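Local coordinates for minor structural protein 5 (Lactococcus phage Tuc2009, PDB 5E7T) that probably serves as an accessory component of the phage baseplate, with a lectin-like domain that may help the virion attach to host cell-wall saccharides, at residues L30-K44 / N66-I78. Sequence-based numbering, arbitrary orientation.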
loop_
_atom_site.group_PDB
_atom_site.type_symbol
_atom_site.label_atom_id
_atom_site.label_comp_id
_atom_site.label_asym_id
_atom_site.label_seq_id
_atom_site.Cartn_x
_atom_site.Cartn_y
_atom_site.Cartn_z
ATOM N N LEU B 30 4.178 24.535 -44.467
ATOM C CA LEU B 30 5.249 24.170 -43.538
ATOM C C LEU B 30 5.398 25.252 -42.461
ATOM O O LEU B 30 6.105 25.038 -41.494
ATOM C CB LEU B 30 6.557 23.899 -44.288
ATOM C CG LEU B 30 6.573 22.596 -45.065
ATOM C CD1 LEU B 30 7.624 22.616 -46.130
ATOM C CD2 LEU B 30 6.789 21.449 -44.155
ATOM N N LEU B 31 4.688 26.391 -42.604
ATOM C CA LEU B 31 4.691 27.472 -41.603
ATOM C C LEU B 31 3.647 27.217 -40.487
ATOM O O LEU B 31 2.711 26.463 -40.699
ATOM C CB LEU B 31 4.491 28.866 -42.236
ATOM C CG LEU B 31 5.409 29.256 -43.377
ATOM C CD1 LEU B 31 5.174 30.661 -43.769
ATOM C CD2 LEU B 31 6.835 29.103 -43.010
ATOM N N VAL B 32 3.821 27.846 -39.322
ATOM C CA VAL B 32 2.989 27.687 -38.121
ATOM C C VAL B 32 2.199 28.983 -37.836
ATOM O O VAL B 32 2.806 30.061 -37.742
ATOM C CB VAL B 32 3.888 27.332 -36.901
ATOM C CG1 VAL B 32 3.067 27.237 -35.631
ATOM C CG2 VAL B 32 4.667 26.045 -37.121
ATOM N N ASN B 33 0.870 28.864 -37.616
ATOM C CA ASN B 33 -0.033 29.993 -37.342
ATOM C C ASN B 33 -0.090 31.011 -38.504
ATOM O O ASN B 33 -0.223 32.213 -38.265
ATOM C CB ASN B 33 0.285 30.674 -35.999
ATOM C CG ASN B 33 -0.829 31.536 -35.472
ATOM O OD1 ASN B 33 -2.011 31.195 -35.568
ATOM N ND2 ASN B 33 -0.472 32.685 -34.917
ATOM N N SER B 34 -0.036 30.526 -39.762
ATOM C CA SER B 34 -0.107 31.380 -40.946
ATOM C C SER B 34 -1.432 32.136 -41.041
ATOM O O SER B 34 -1.528 33.123 -41.771
ATOM C CB SER B 34 0.166 30.582 -42.222
ATOM O OG SER B 34 -0.613 29.407 -42.334
ATOM N N SER B 35 -2.431 31.693 -40.272
ATOM C CA SER B 35 -3.774 32.262 -40.219
ATOM C C SER B 35 -3.881 33.520 -39.333
ATOM O O SER B 35 -4.946 34.146 -39.306
ATOM C CB SER B 35 -4.752 31.199 -39.743
ATOM O OG SER B 35 -4.130 30.356 -38.786
ATOM N N ALA B 36 -2.788 33.886 -38.625
ATOM C CA ALA B 36 -2.691 35.008 -37.685
ATOM C C ALA B 36 -3.801 35.033 -36.627
ATOM O O ALA B 36 -4.373 36.099 -36.350
ATOM C CB ALA B 36 -2.621 36.329 -38.428
ATOM N N LYS B 37 -4.105 33.840 -36.046
ATOM C CA LYS B 37 -5.140 33.608 -35.029
ATOM C C LYS B 37 -4.847 34.433 -33.796
ATOM O O LYS B 37 -5.760 34.952 -33.148
ATOM C CB LYS B 37 -5.094 32.150 -34.551
ATOM C CG LYS B 37 -5.623 31.085 -35.454
ATOM C CD LYS B 37 -5.453 29.729 -34.744
ATOM C CE LYS B 37 -4.202 28.948 -35.133
ATOM N NZ LYS B 37 -4.239 28.456 -36.551
ATOM N N ASN B 38 -3.567 34.443 -33.414
ATOM C CA ASN B 38 -3.041 35.075 -32.212
ATOM C C ASN B 38 -1.587 35.455 -32.463
ATOM O O ASN B 38 -0.995 35.016 -33.463
ATOM C CB ASN B 38 -3.149 34.124 -31.016
ATOM C CG ASN B 38 -2.938 32.675 -31.365
ATOM O OD1 ASN B 38 -1.826 32.199 -31.537
ATOM N ND2 ASN B 38 -4.017 31.944 -31.492
ATOM N N LYS B 39 -1.007 36.259 -31.547
ATOM C CA LYS B 39 0.369 36.721 -31.653
ATOM C C LYS B 39 1.329 35.580 -31.242
ATOM O O LYS B 39 1.976 35.648 -30.200
ATOM C CB LYS B 39 0.517 37.976 -30.787
ATOM C CG LYS B 39 1.630 38.902 -31.184
ATOM C CD LYS B 39 2.021 39.700 -29.973
ATOM C CE LYS B 39 3.078 40.733 -30.263
ATOM N NZ LYS B 39 4.458 40.199 -30.085
ATOM N N GLU B 40 1.367 34.505 -32.041
ATOM C CA GLU B 40 2.214 33.323 -31.814
ATOM C C GLU B 40 2.725 32.764 -33.160
ATOM O O GLU B 40 2.277 33.190 -34.223
ATOM C CB GLU B 40 1.438 32.212 -31.067
ATOM C CG GLU B 40 0.992 32.518 -29.647
ATOM C CD GLU B 40 2.074 32.635 -28.592
ATOM O OE1 GLU B 40 3.214 32.169 -28.831
ATOM O OE2 GLU B 40 1.771 33.192 -27.511
ATOM N N GLY B 41 3.634 31.799 -33.102
ATOM C CA GLY B 41 4.169 31.156 -34.298
ATOM C C GLY B 41 4.891 32.118 -35.197
ATOM O O GLY B 41 5.782 32.832 -34.736
ATOM N N PHE B 42 4.478 32.181 -36.463
ATOM C CA PHE B 42 5.059 33.101 -37.445
ATOM C C PHE B 42 4.901 34.554 -36.981
ATOM O O PHE B 42 5.830 35.347 -37.135
ATOM C CB PHE B 42 4.391 32.915 -38.825
ATOM C CG PHE B 42 5.069 33.606 -39.996
ATOM C CD1 PHE B 42 4.759 34.921 -40.325
ATOM C CD2 PHE B 42 5.973 32.920 -40.803
ATOM C CE1 PHE B 42 5.369 35.548 -41.411
ATOM C CE2 PHE B 42 6.583 33.550 -41.889
ATOM C CZ PHE B 42 6.273 34.857 -42.185
ATOM N N PHE B 43 3.748 34.884 -36.367
ATOM C CA PHE B 43 3.442 36.251 -35.953
ATOM C C PHE B 43 3.850 36.574 -34.532
ATOM O O PHE B 43 3.513 37.652 -34.023
ATOM C CB PHE B 43 1.966 36.562 -36.207
ATOM C CG PHE B 43 1.600 36.416 -37.671
ATOM C CD1 PHE B 43 1.899 37.423 -38.586
ATOM C CD2 PHE B 43 1.002 35.256 -38.144
ATOM C CE1 PHE B 43 1.558 37.289 -39.933
ATOM C CE2 PHE B 43 0.671 35.123 -39.498
ATOM C CZ PHE B 43 0.952 36.140 -40.382
ATOM N N LYS B 44 4.647 35.697 -33.915
ATOM C CA LYS B 44 5.100 35.899 -32.540
ATOM C C LYS B 44 5.723 37.276 -32.287
ATOM O O LYS B 44 5.434 37.852 -31.253
ATOM C CB LYS B 44 6.051 34.766 -32.101
ATOM C CG LYS B 44 6.595 34.887 -30.685
ATOM C CD LYS B 44 5.624 34.390 -29.617
ATOM C CE LYS B 44 6.066 34.752 -28.223
ATOM N NZ LYS B 44 5.083 34.284 -27.213
ATOM N N ASN B 66 15.347 43.551 -37.645
ATOM C CA ASN B 66 14.732 42.258 -37.908
ATOM C C ASN B 66 13.726 41.856 -36.827
ATOM O O ASN B 66 13.709 42.450 -35.741
ATOM C CB ASN B 66 15.765 41.168 -38.175
ATOM C CG ASN B 66 16.565 40.720 -36.993
ATOM O OD1 ASN B 66 16.080 39.986 -36.128
ATOM N ND2 ASN B 66 17.840 41.069 -36.990
ATOM N N LYS B 67 12.843 40.901 -37.161
ATOM C CA LYS B 67 11.847 40.313 -36.259
ATOM C C LYS B 67 12.011 38.812 -36.465
ATOM O O LYS B 67 12.061 38.370 -37.607
ATOM C CB LYS B 67 10.403 40.780 -36.574
ATOM C CG LYS B 67 10.167 42.304 -36.531
ATOM C CD LYS B 67 10.313 42.946 -35.147
ATOM C CE LYS B 67 10.722 44.400 -35.205
ATOM N NZ LYS B 67 9.791 45.272 -34.434
ATOM N N ASP B 68 12.207 38.047 -35.390
ATOM C CA ASP B 68 12.415 36.604 -35.492
ATOM C C ASP B 68 11.152 35.870 -35.930
ATOM O O ASP B 68 10.085 36.027 -35.303
ATOM C CB ASP B 68 12.977 36.033 -34.175
ATOM C CG ASP B 68 13.277 34.545 -34.158
ATOM O OD1 ASP B 68 13.571 33.982 -35.233
ATOM O OD2 ASP B 68 13.242 33.946 -33.058
ATOM N N LEU B 69 11.281 35.088 -37.036
ATOM C CA LEU B 69 10.206 34.277 -37.616
ATOM C C LEU B 69 10.413 32.798 -37.280
ATOM O O LEU B 69 9.632 31.952 -37.717
ATOM C CB LEU B 69 10.144 34.416 -39.139
ATOM C CG LEU B 69 10.027 35.798 -39.800
ATOM C CD1 LEU B 69 9.969 35.639 -41.286
ATOM C CD2 LEU B 69 8.774 36.541 -39.349
ATOM N N GLY B 70 11.457 32.503 -36.504
ATOM C CA GLY B 70 11.852 31.146 -36.146
ATOM C C GLY B 70 10.759 30.253 -35.605
ATOM O O GLY B 70 10.753 29.050 -35.878
ATOM N N GLU B 71 9.823 30.834 -34.849
ATOM C CA GLU B 71 8.750 30.093 -34.204
ATOM C C GLU B 71 7.611 29.763 -35.157
ATOM O O GLU B 71 6.640 29.113 -34.766
ATOM C CB GLU B 71 8.257 30.856 -32.971
ATOM C CG GLU B 71 9.024 30.525 -31.704
ATOM C CD GLU B 71 8.316 30.975 -30.439
ATOM O OE1 GLU B 71 8.911 31.777 -29.681
ATOM O OE2 GLU B 71 7.152 30.556 -30.222
ATOM N N GLY B 72 7.748 30.206 -36.399
ATOM C CA GLY B 72 6.755 29.981 -37.435
ATOM C C GLY B 72 7.153 28.973 -38.480
ATOM O O GLY B 72 6.451 28.837 -39.474
ATOM N N PHE B 73 8.278 28.270 -38.285
ATOM C CA PHE B 73 8.736 27.238 -39.216
ATOM C C PHE B 73 8.611 25.877 -38.546
ATOM O O PHE B 73 9.235 25.642 -37.519
ATOM C CB PHE B 73 10.140 27.521 -39.761
ATOM C CG PHE B 73 10.190 28.600 -40.822
ATOM C CD1 PHE B 73 10.306 29.937 -40.471
ATOM C CD2 PHE B 73 10.156 28.274 -42.171
ATOM C CE1 PHE B 73 10.367 30.933 -41.451
ATOM C CE2 PHE B 73 10.232 29.268 -43.152
ATOM C CZ PHE B 73 10.315 30.597 -42.783
ATOM N N SER B 74 7.703 25.030 -39.079
ATOM C CA SER B 74 7.363 23.699 -38.584
ATOM C C SER B 74 8.592 22.883 -38.204
ATOM O O SER B 74 8.648 22.296 -37.106
ATOM C CB SER B 74 6.593 22.932 -39.650
ATOM O OG SER B 74 5.351 22.477 -39.148
ATOM N N ILE B 75 9.569 22.845 -39.140
ATOM C CA ILE B 75 10.785 22.055 -39.020
ATOM C C ILE B 75 12.053 22.828 -39.423
ATOM O O ILE B 75 12.044 23.652 -40.344
ATOM C CB ILE B 75 10.625 20.721 -39.797
ATOM C CG1 ILE B 75 10.186 20.968 -41.269
ATOM C CG2 ILE B 75 9.650 19.778 -39.035
ATOM C CD1 ILE B 75 10.469 19.913 -42.171
ATOM N N GLN B 76 13.145 22.520 -38.720
ATOM C CA GLN B 76 14.448 23.132 -38.881
ATOM C C GLN B 76 15.012 22.958 -40.271
ATOM O O GLN B 76 14.914 21.865 -40.826
ATOM C CB GLN B 76 15.409 22.634 -37.802
ATOM C CG GLN B 76 15.052 23.133 -36.402
ATOM C CD GLN B 76 14.903 24.626 -36.364
ATOM O OE1 GLN B 76 15.864 25.364 -36.586
ATOM N NE2 GLN B 76 13.669 25.097 -36.196
ATOM N N PRO B 77 15.606 24.031 -40.842
ATOM C CA PRO B 77 16.081 23.963 -42.226
ATOM C C PRO B 77 17.186 22.959 -42.515
ATOM O O PRO B 77 17.427 22.640 -43.670
ATOM C CB PRO B 77 16.519 25.396 -42.515
ATOM C CG PRO B 77 16.758 26.010 -41.210
ATOM C CD PRO B 77 15.780 25.393 -40.292
ATOM N N ILE B 78 17.810 22.409 -41.511
ATOM C CA ILE B 78 18.855 21.425 -41.787
ATOM C C ILE B 78 18.278 20.029 -42.082
ATOM O O ILE B 78 19.031 19.057 -42.199
ATOM C CB ILE B 78 19.910 21.417 -40.660
ATOM C CG1 ILE B 78 19.275 21.105 -39.293
ATOM C CG2 ILE B 78 20.673 22.745 -40.651
ATOM C CD1 ILE B 78 19.464 19.714 -38.864
HETATM O O HOH W 1 7.551 36.857 -35.731
#
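Gly72 O takes the backbone N-H of Val32 at 2.8 Å, and Leu31 CA adds a C-H...O contact to the same oxygen. A less certain bond runs from Ser74 N to Leu30 O; the two flank Leu31 and Phe73, a non-hydrogen-bonded antiparallel pair in a single beta bridge. Beside it, Leu31 and Phe73 run side by side: methyl CD2 of Leu31 sits over one ring face, 3.7 Å from the Phe73 centroid, in a CH-pi contact displaced toward the rim. A second such pair lies at Phe42, where chi1 of -169° lays the ring alongside Leu69; Leu69 CD2 covers one face, while Gly72 O lies at the edge. Gly72, having no side chain, lets the backbone of Gly41 and Phe42 pack directly on it. One water donates to both Phe42 O and Asp68 O, tying the loop to the end of strand 63-68. Further out, Lys44 bends at chi2 (81°) and lays CG and CD beside the Glu71 carboxylate, while its NZ pairs with Glu40. Phe42 and Leu69 also meet Met110 of strand 104-114, Leu31 and Phe73 meet strand 171-184; the loop thus packs against both antiparallel sheets, consistent with a carbohydrate-binding-module-like beta-sandwich.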